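Local coordinates for protein putative D-tyrosyl-tRNA(Tyr) deacylase 2 (Leishmania major, PDB 1TC5) that probably acts as a D-aminoacyl-tRNA deacylase, which may hydrolyse D-tyrosyl-tRNA(Tyr) to D-tyrosine and free tRNA as a homodimer of the divergent DTD family, at residues L15-G21 / R33-V38; Y41-L45 / L125-F129; D145-A149 / V169-T173. All blocks are in the same frame, centred on the assembly; numbering follows the deposited sequence.

Contact 1 (L15-G21 / R33-V38); sequences LQAMDQG and RAGRGV
Between the hydrogen-bonded pairs M18-G37 and G21-A34 the antiparallel pairing lapses: D19 O lies 3.0 Å from R36 N, yet the angle is too poor for a hydrogen bond. The break coincides with a classic beta bulge, in which D19 and Q20 both face E183 of strand 180-184, and it marks the step from strand 10-18 to strand 20-24. The carbonyl passed over by R36 is used by a side chain instead. Bent at chi2 (-76°), Q20 folds back and its NE2 donates a hydrogen bond to D19 O (2.8 Å), which lies near the plane of the Q20 amide; NE2 also bonds I163 O. On the face shared with A34, M18 leaves the backbone with CG anti to N (-179°) and then turns at chi3, laying CE 3.6 Å from A34 CB and 3.3 Å from G35 O. Water 2 sits in the plane of the R33 guanidinium, 3.0 Å from NE, and donates to both G21 O and A34 O; NH1 and NH2 of R33 go on to K158 O and G161 O. Across the break, water 1 gives D19 OD1 a 2.8 Å bond but only a weak link to R36 NH1, whose NH2 holds F74 O. Regular backbone bonds thus clamp both ends of the irregular segment; at the bulge the Q20 amide serves D19 O, E183 bonds the outer side, and waters add bridges.

Contact 2 (Y41-L45 / L125-F129); sequences YIAFL and LYDRF
The CD1 methyl of I42 sits over one face of the F129 ring, the two side chains coming from opposite directions; it lies 3.4 Å from the centroid and almost on the ring normal, a close CH-pi contact. With CG1 anti to the backbone N (chi1 -173°) and chi2 extended, the arm ending in CD1 reaches from the strand to the helix. On the other branch, I42 CG2 lies 4.0 Å from Y126 CD1, at the ring edge. F44 follows two residues along on the same side of the strand, with its CG beside its own N. One face of its ring is capped by L125 CB, which is 3.8 Å from the centroid and only 2° off the normal, while F129 CB approaches the rim near the ring plane, 4.2 Å from F44 CZ. Y126 CA comes obliquely to F44 CE2 at 3.7 Å. Y126 OH bonds G172 O beyond the contact. F129 also packs on L58 and V62 of helix 55-67, whereas Y41, on the other face of the strand, turns its OH to the dimer interface, bonding Q16 OE1 of the second subunit. With axes 10.0 Å apart at closest and crossing at 132°, strand and helix show the aliphatic-aromatic packing of a helix laid across a beta-sheet, the core of a layered alpha/beta fold.

Contact 3 (D145-A149 / V169-T173); sequences DANGA and VISGT
A type I turn spanning D145 to G148 lays N147 and G148 against I170 and S171, on the outermost strand of the mixed sheet. At its start, D145 organises the turn from within: OD1 receives A149 N at 2.9 Å, from above the carboxylate plane, and takes a weak bond from N147 N, while D145 O accepts G148 N. A146 then reaches the strand through solvent, its carbonyl taking a bond from water 3, which also donates to G172 O and is bonded to S171 OG. N147 carries the contact on both its backbone and its side chain. Its carbonyl receives S171 N at 2.9 Å, well above the carbonyl plane, and I170 CA adds a CH...O contact 3.2 Å from the same N147 O. With CG beside its own backbone N (chi1 -56°), the amide runs along the strand, and both partners of ND2 lie in the amide plane: S171 O at 2.8 Å, itself approached in its carbonyl plane, and T173 OG1, also at 2.8 Å, in a nearly straight bond. G148, without a side chain, brings CA 3.4 Å from V169 O in a CH...O contact, where a CB would collide with that oxygen; its carbonyl faces I170 CD1 at 3.6 Å while water 4 connects it to V169 N. A149, just past the turn, packs its methyl on V32. The two bonds of ND2 fix the rotation of the N147 amide, T173 OG1 is itself held by V25 O, and this loop bonds an edge strand whose other side pairs with strand 93-98.

Overall arrangement
All three contacts are largely buried and reach the mixed sheet, yet their chemistry differs. Contact 1 is mostly backbone pairing that runs from this sheet into the hairpin of the three-stranded sheet, with waters beside the break; contact 2 is purely apolar, a helix on the sheet's face; contact 3 is polar, a loop at the sheet's edge, with exposed A146 as its nearest approach to the surface. Contacts 1 and 2 share strand 37-45 and lie on opposite sides of the chain's centre, their centres about 19 Å apart. Contact 3 touches both, contact 2 through Y126 and contact 1 where I170 CG1 packs on R33 O. Q16 and Y41 tie contacts 1 and 2 to the second subunit.

Contact 1 (L15-G21 / R33-V38)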
loop_
_atom_site.group_PDB
_atom_site.type_symbol
_atom_site.label_atom_id
_atom_site.label_comp_id
_atom_site.label_asym_id
_atom_site.label_seq_id
_atom_site.Cartn_x
_atom_site.Cartn_y
_atom_site.Cartn_z
ATOM N N LEU A 15 -6.168 -0.688 -2.651
ATOM C CA LEU A 15 -6.185 -0.021 -3.948
ATOM C C LEU A 15 -5.521 1.319 -3.803
ATOM O O LEU A 15 -5.906 2.099 -2.928
ATOM C CB LEU A 15 -7.627 0.189 -4.437
ATOM C CG LEU A 15 -8.582 -1.001 -4.329
ATOM C CD1 LEU A 15 -10.045 -0.550 -4.557
ATOM C CD2 LEU A 15 -8.192 -2.100 -5.289
ATOM N N GLN A 16 -4.536 1.590 -4.666
ATOM C CA GLN A 16 -3.779 2.848 -4.646
ATOM C C GLN A 16 -3.782 3.487 -6.029
ATOM O O GLN A 16 -3.734 2.781 -7.061
ATOM C CB GLN A 16 -2.312 2.621 -4.255
ATOM C CG GLN A 16 -2.057 2.096 -2.863
ATOM C CD GLN A 16 -0.574 1.918 -2.563
ATOM O OE1 GLN A 16 0.131 2.903 -2.327
ATOM N NE2 GLN A 16 -0.106 0.666 -2.537
ATOM N N ALA A 17 -3.891 4.816 -6.033
ATOM C CA ALA A 17 -3.754 5.631 -7.251
ATOM C C ALA A 17 -2.318 5.538 -7.767
ATOM O O ALA A 17 -1.378 5.994 -7.097
ATOM C CB ALA A 17 -4.101 7.083 -6.973
ATOM N N MET A 18 -2.180 4.921 -8.933
ATOM C CA MET A 18 -0.894 4.708 -9.591
ATOM C C MET A 18 -0.664 5.758 -10.672
ATOM O O MET A 18 -1.572 6.057 -11.460
ATOM C CB MET A 18 -0.876 3.316 -10.245
ATOM C CG MET A 18 0.444 2.955 -10.965
ATOM S SD MET A 18 0.559 1.186 -11.265
ATOM C CE MET A 18 -0.876 0.934 -12.374
ATOM N N ASP A 19 0.550 6.305 -10.718
ATOM C CA ASP A 19 1.010 7.055 -11.885
ATOM C C ASP A 19 1.914 6.189 -12.763
ATOM O O ASP A 19 1.707 6.102 -13.979
ATOM C CB ASP A 19 1.790 8.305 -11.485
ATOM C CG ASP A 19 2.050 9.208 -12.656
ATOM O OD1 ASP A 19 1.048 9.706 -13.186
ATOM O OD2 ASP A 19 3.182 9.448 -13.145
ATOM N N GLN A 20 2.912 5.563 -12.130
ATOM C CA GLN A 20 3.800 4.597 -12.781
ATOM C C GLN A 20 4.059 3.402 -11.845
ATOM O O GLN A 20 4.178 3.558 -10.642
ATOM C CB GLN A 20 5.172 5.214 -13.115
ATOM C CG GLN A 20 5.184 6.427 -14.043
ATOM C CD GLN A 20 4.968 6.077 -15.499
ATOM O OE1 GLN A 20 5.925 5.777 -16.238
ATOM N NE2 GLN A 20 3.711 6.118 -15.924
ATOM N N GLY A 21 4.181 2.214 -12.421
ATOM C CA GLY A 21 4.645 1.050 -11.684
ATOM C C GLY A 21 5.586 0.145 -12.460
ATOM O O GLY A 21 5.493 0.025 -13.680
ATOM N N ARG A 33 5.880 -3.194 -16.719
ATOM C CA ARG A 33 5.523 -1.823 -16.457
ATOM C C ARG A 33 4.046 -1.536 -16.636
ATOM O O ARG A 33 3.369 -2.110 -17.518
ATOM C CB ARG A 33 6.322 -0.929 -17.391
ATOM C CG ARG A 33 7.816 -0.967 -17.114
ATOM C CD ARG A 33 8.534 0.177 -17.777
ATOM N NE ARG A 33 8.077 1.443 -17.207
ATOM C CZ ARG A 33 8.485 2.642 -17.587
ATOM N NH1 ARG A 33 9.385 2.772 -18.550
ATOM N NH2 ARG A 33 8.004 3.717 -16.985
ATOM N N ALA A 34 3.567 -0.619 -15.800
ATOM C CA ALA A 34 2.271 0.015 -15.984
ATOM C C ALA A 34 2.376 1.532 -15.874
ATOM O O ALA A 34 3.230 2.063 -15.156
ATOM C CB ALA A 34 1.272 -0.508 -14.944
ATOM N N GLY A 35 1.483 2.223 -16.587
ATOM C CA GLY A 35 1.336 3.662 -16.429
ATOM C C GLY A 35 0.217 4.011 -15.465
ATOM O O GLY A 35 -0.035 3.299 -14.486
ATOM N N ARG A 36 -0.470 5.110 -15.759
ATOM C CA ARG A 36 -1.449 5.647 -14.846
ATOM C C ARG A 36 -2.648 4.727 -14.720
ATOM O O ARG A 36 -3.148 4.180 -15.700
ATOM C CB ARG A 36 -1.922 7.024 -15.265
ATOM C CG ARG A 36 -2.808 7.692 -14.201
ATOM C CD ARG A 36 -2.877 9.189 -14.357
ATOM N NE ARG A 36 -3.788 9.531 -15.425
ATOM C CZ ARG A 36 -3.504 10.227 -16.531
ATOM N NH1 ARG A 36 -2.296 10.700 -16.803
ATOM N NH2 ARG A 36 -4.475 10.455 -17.381
ATOM N N GLY A 37 -3.103 4.577 -13.494
ATOM C CA GLY A 37 -4.276 3.762 -13.222
ATOM C C GLY A 37 -4.345 3.387 -11.762
ATOM O O GLY A 37 -4.188 4.252 -10.897
ATOM N N VAL A 38 -4.590 2.116 -11.489
ATOM C CA VAL A 38 -4.723 1.620 -10.119
ATOM C C VAL A 38 -3.839 0.398 -9.856
ATOM O O VAL A 38 -3.792 -0.540 -10.668
ATOM C CB VAL A 38 -6.183 1.273 -9.830
ATOM C CG1 VAL A 38 -6.327 0.601 -8.454
ATOM C CG2 VAL A 38 -7.062 2.524 -9.950
HETATM O O HOH W 1 0.732 9.387 -15.956
HETATM O O HOH W 2 5.952 2.257 -15.192
#

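Contact 2 (Y41-L45 / L125-F129)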
loop_
_atom_site.group_PDB
_atom_site.type_symbol
_atom_site.label_atom_id
_atom_site.label_comp_id
_atom_site.label_asym_id
_atom_site.label_seq_id
_atom_site.Cartn_x
_atom_site.Cartn_y
_atom_site.Cartn_z
ATOM N N TYR A 41 -3.464 -4.578 -4.531
ATOM C CA TYR A 41 -2.964 -5.680 -3.715
ATOM C C TYR A 41 -4.136 -6.594 -3.316
ATOM O O TYR A 41 -5.146 -6.122 -2.836
ATOM C CB TYR A 41 -2.313 -5.157 -2.437
ATOM C CG TYR A 41 -1.031 -4.352 -2.531
ATOM C CD1 TYR A 41 -0.368 -4.156 -3.720
ATOM C CD2 TYR A 41 -0.473 -3.779 -1.376
ATOM C CE1 TYR A 41 0.820 -3.398 -3.777
ATOM C CE2 TYR A 41 0.695 -3.040 -1.419
ATOM C CZ TYR A 41 1.351 -2.851 -2.625
ATOM O OH TYR A 41 2.522 -2.110 -2.688
ATOM N N ILE A 42 -3.991 -7.910 -3.476
ATOM C CA ILE A 42 -5.104 -8.807 -3.252
ATOM C C ILE A 42 -4.753 -10.032 -2.386
ATOM O O ILE A 42 -3.711 -10.663 -2.541
ATOM C CB ILE A 42 -5.708 -9.244 -4.640
ATOM C CG1 ILE A 42 -6.991 -10.058 -4.473
ATOM C CG2 ILE A 42 -4.679 -9.976 -5.508
ATOM C CD1 ILE A 42 -7.826 -10.045 -5.764
ATOM N N ALA A 43 -5.680 -10.369 -1.508
ATOM C CA ALA A 43 -5.582 -11.536 -0.644
ATOM C C ALA A 43 -6.939 -12.188 -0.595
ATOM O O ALA A 43 -7.962 -11.504 -0.630
ATOM C CB ALA A 43 -5.201 -11.129 0.741
ATOM N N PHE A 44 -6.920 -13.511 -0.498
ATOM C CA PHE A 44 -8.094 -14.330 -0.437
ATOM C C PHE A 44 -8.109 -14.995 0.925
ATOM O O PHE A 44 -7.225 -15.778 1.250
ATOM C CB PHE A 44 -8.114 -15.372 -1.586
ATOM C CG PHE A 44 -8.062 -14.751 -2.951
ATOM C CD1 PHE A 44 -9.195 -14.211 -3.522
ATOM C CD2 PHE A 44 -6.884 -14.705 -3.662
ATOM C CE1 PHE A 44 -9.154 -13.617 -4.766
ATOM C CE2 PHE A 44 -6.838 -14.098 -4.909
ATOM C CZ PHE A 44 -7.970 -13.551 -5.454
ATOM N N LEU A 45 -9.162 -14.691 1.689
ATOM C CA LEU A 45 -9.259 -15.004 3.104
ATOM C C LEU A 45 -10.433 -15.924 3.379
ATOM O O LEU A 45 -11.384 -15.962 2.595
ATOM C CB LEU A 45 -9.431 -13.717 3.904
ATOM C CG LEU A 45 -8.390 -12.644 3.528
ATOM C CD1 LEU A 45 -8.533 -11.431 4.455
ATOM C CD2 LEU A 45 -6.954 -13.200 3.537
ATOM N N LEU A 125 -7.734 -18.952 -7.445
ATOM C CA LEU A 125 -8.567 -17.749 -7.340
ATOM C C LEU A 125 -7.845 -16.547 -7.957
ATOM O O LEU A 125 -8.458 -15.733 -8.645
ATOM C CB LEU A 125 -8.952 -17.466 -5.885
ATOM C CG LEU A 125 -9.912 -18.473 -5.209
ATOM C CD1 LEU A 125 -9.944 -18.264 -3.715
ATOM C CD2 LEU A 125 -11.309 -18.326 -5.767
ATOM N N TYR A 126 -6.543 -16.455 -7.717
ATOM C CA TYR A 126 -5.738 -15.324 -8.196
ATOM C C TYR A 126 -5.682 -15.316 -9.714
ATOM O O TYR A 126 -5.869 -14.282 -10.368
ATOM C CB TYR A 126 -4.303 -15.409 -7.681
ATOM C CG TYR A 126 -3.387 -14.352 -8.256
ATOM C CD1 TYR A 126 -3.524 -13.012 -7.889
ATOM C CD2 TYR A 126 -2.392 -14.680 -9.155
ATOM C CE1 TYR A 126 -2.711 -12.025 -8.428
ATOM C CE2 TYR A 126 -1.565 -13.701 -9.684
ATOM C CZ TYR A 126 -1.723 -12.378 -9.317
ATOM O OH TYR A 126 -0.884 -11.397 -9.835
ATOM N N ASP A 127 -5.387 -16.479 -10.257
ATOM C CA ASP A 127 -5.379 -16.667 -11.694
ATOM C C ASP A 127 -6.735 -16.324 -12.332
ATOM O O ASP A 127 -6.801 -15.662 -13.367
ATOM C CB ASP A 127 -4.991 -18.108 -11.999
ATOM C CG ASP A 127 -4.746 -18.341 -13.457
ATOM O OD1 ASP A 127 -3.737 -17.812 -13.963
ATOM O OD2 ASP A 127 -5.503 -19.034 -14.170
ATOM N N ARG A 128 -7.811 -16.784 -11.696
ATOM C CA ARG A 128 -9.163 -16.577 -12.215
ATOM C C ARG A 128 -9.529 -15.114 -12.137
ATOM O O ARG A 128 -10.104 -14.557 -13.063
ATOM C CB ARG A 128 -10.148 -17.446 -11.436
ATOM C CG ARG A 128 -11.496 -17.632 -12.076
ATOM C CD ARG A 128 -11.490 -18.604 -13.231
ATOM N NE ARG A 128 -12.795 -18.677 -13.896
ATOM C CZ ARG A 128 -12.980 -18.837 -15.208
ATOM N NH1 ARG A 128 -11.956 -18.944 -16.054
ATOM N NH2 ARG A 128 -14.213 -18.895 -15.684
ATOM N N PHE A 129 -9.146 -14.481 -11.041
ATOM C CA PHE A 129 -9.400 -13.070 -10.832
ATOM C C PHE A 129 -8.667 -12.187 -11.848
ATOM O O PHE A 129 -9.249 -11.235 -12.355
ATOM C CB PHE A 129 -9.008 -12.670 -9.411
ATOM C CG PHE A 129 -9.182 -11.218 -9.125
ATOM C CD1 PHE A 129 -10.406 -10.734 -8.670
ATOM C CD2 PHE A 129 -8.122 -10.332 -9.301
ATOM C CE1 PHE A 129 -10.575 -9.386 -8.387
ATOM C CE2 PHE A 129 -8.279 -8.963 -9.005
ATOM C CZ PHE A 129 -9.511 -8.497 -8.566
#

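Contact 3 (D145-A149 / V169-T173)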
loop_
_atom_site.group_PDB
_atom_site.type_symbol
_atom_site.label_atom_id
_atom_site.label_comp_id
_atom_site.label_asym_id
_atom_site.label_seq_id
_atom_site.Cartn_x
_atom_site.Cartn_y
_atom_site.Cartn_z
ATOM N N ASP A 145 1.602 -12.092 -22.195
ATOM C CA ASP A 145 2.186 -13.223 -21.494
ATOM C C ASP A 145 1.463 -13.443 -20.185
ATOM O O ASP A 145 0.411 -12.854 -19.945
ATOM C CB ASP A 145 3.709 -13.037 -21.310
ATOM C CG ASP A 145 4.081 -11.826 -20.458
ATOM O OD1 ASP A 145 3.212 -11.250 -19.789
ATOM O OD2 ASP A 145 5.242 -11.378 -20.393
ATOM N N ALA A 146 2.034 -14.279 -19.333
ATOM C CA ALA A 146 1.437 -14.623 -18.044
ATOM C C ALA A 146 1.248 -13.431 -17.087
ATOM O O ALA A 146 0.349 -13.439 -16.231
ATOM C CB ALA A 146 2.292 -15.675 -17.375
ATOM N N ASN A 147 2.084 -12.407 -17.232
ATOM C CA ASN A 147 1.975 -11.197 -16.406
ATOM C C ASN A 147 1.241 -10.034 -17.089
ATOM O O ASN A 147 1.195 -8.918 -16.557
ATOM C CB ASN A 147 3.371 -10.719 -15.969
ATOM C CG ASN A 147 4.155 -11.789 -15.224
ATOM O OD1 ASN A 147 5.060 -12.388 -15.790
ATOM N ND2 ASN A 147 3.848 -11.999 -13.944
ATOM N N GLY A 148 0.696 -10.282 -18.277
ATOM C CA GLY A 148 -0.081 -9.293 -19.007
ATOM C C GLY A 148 0.747 -8.349 -19.855
ATOM O O GLY A 148 0.195 -7.431 -20.460
ATOM N N ALA A 149 2.056 -8.573 -19.910
ATOM C CA ALA A 149 2.948 -7.748 -20.721
ATOM C C ALA A 149 2.951 -8.309 -22.148
ATOM O O ALA A 149 2.519 -9.432 -22.358
ATOM C CB ALA A 149 4.350 -7.745 -20.143
ATOM N N VAL A 169 -3.505 -4.706 -18.161
ATOM C CA VAL A 169 -3.792 -5.441 -16.936
ATOM C C VAL A 169 -2.524 -6.275 -16.685
ATOM O O VAL A 169 -2.327 -7.342 -17.290
ATOM C CB VAL A 169 -5.062 -6.332 -17.065
ATOM C CG1 VAL A 169 -5.238 -7.180 -15.829
ATOM C CG2 VAL A 169 -6.289 -5.500 -17.314
ATOM N N ILE A 170 -1.656 -5.721 -15.837
ATOM C CA ILE A 170 -0.395 -6.321 -15.463
ATOM C C ILE A 170 -0.614 -7.015 -14.141
ATOM O O ILE A 170 -1.308 -6.493 -13.291
ATOM C CB ILE A 170 0.728 -5.250 -15.318
ATOM C CG1 ILE A 170 0.814 -4.346 -16.554
ATOM C CG2 ILE A 170 2.059 -5.924 -15.048
ATOM C CD1 ILE A 170 0.988 -5.083 -17.906
ATOM N N SER A 171 -0.036 -8.203 -13.990
ATOM C CA SER A 171 -0.193 -8.987 -12.772
ATOM C C SER A 171 1.102 -9.702 -12.374
ATOM O O SER A 171 1.878 -10.179 -13.218
ATOM C CB SER A 171 -1.354 -9.981 -12.935
ATOM O OG SER A 171 -1.207 -10.739 -14.120
ATOM N N GLY A 172 1.324 -9.777 -11.067
ATOM C CA GLY A 172 2.466 -10.469 -10.517
ATOM C C GLY A 172 2.427 -11.958 -10.751
ATOM O O GLY A 172 1.380 -12.551 -11.002
ATOM N N THR A 173 3.605 -12.559 -10.727
ATOM C CA THR A 173 3.746 -14.009 -10.804
ATOM C C THR A 173 3.421 -14.538 -9.425
ATOM O O THR A 173 4.086 -14.151 -8.449
ATOM C CB THR A 173 5.199 -14.327 -11.212
ATOM O OG1 THR A 173 5.467 -13.729 -12.494
ATOM C CG2 THR A 173 5.425 -15.837 -11.434
HETATM O O HOH W 3 0.051 -13.222 -13.278
HETATM O O HOH W 4 -2.474 -6.165 -20.433
#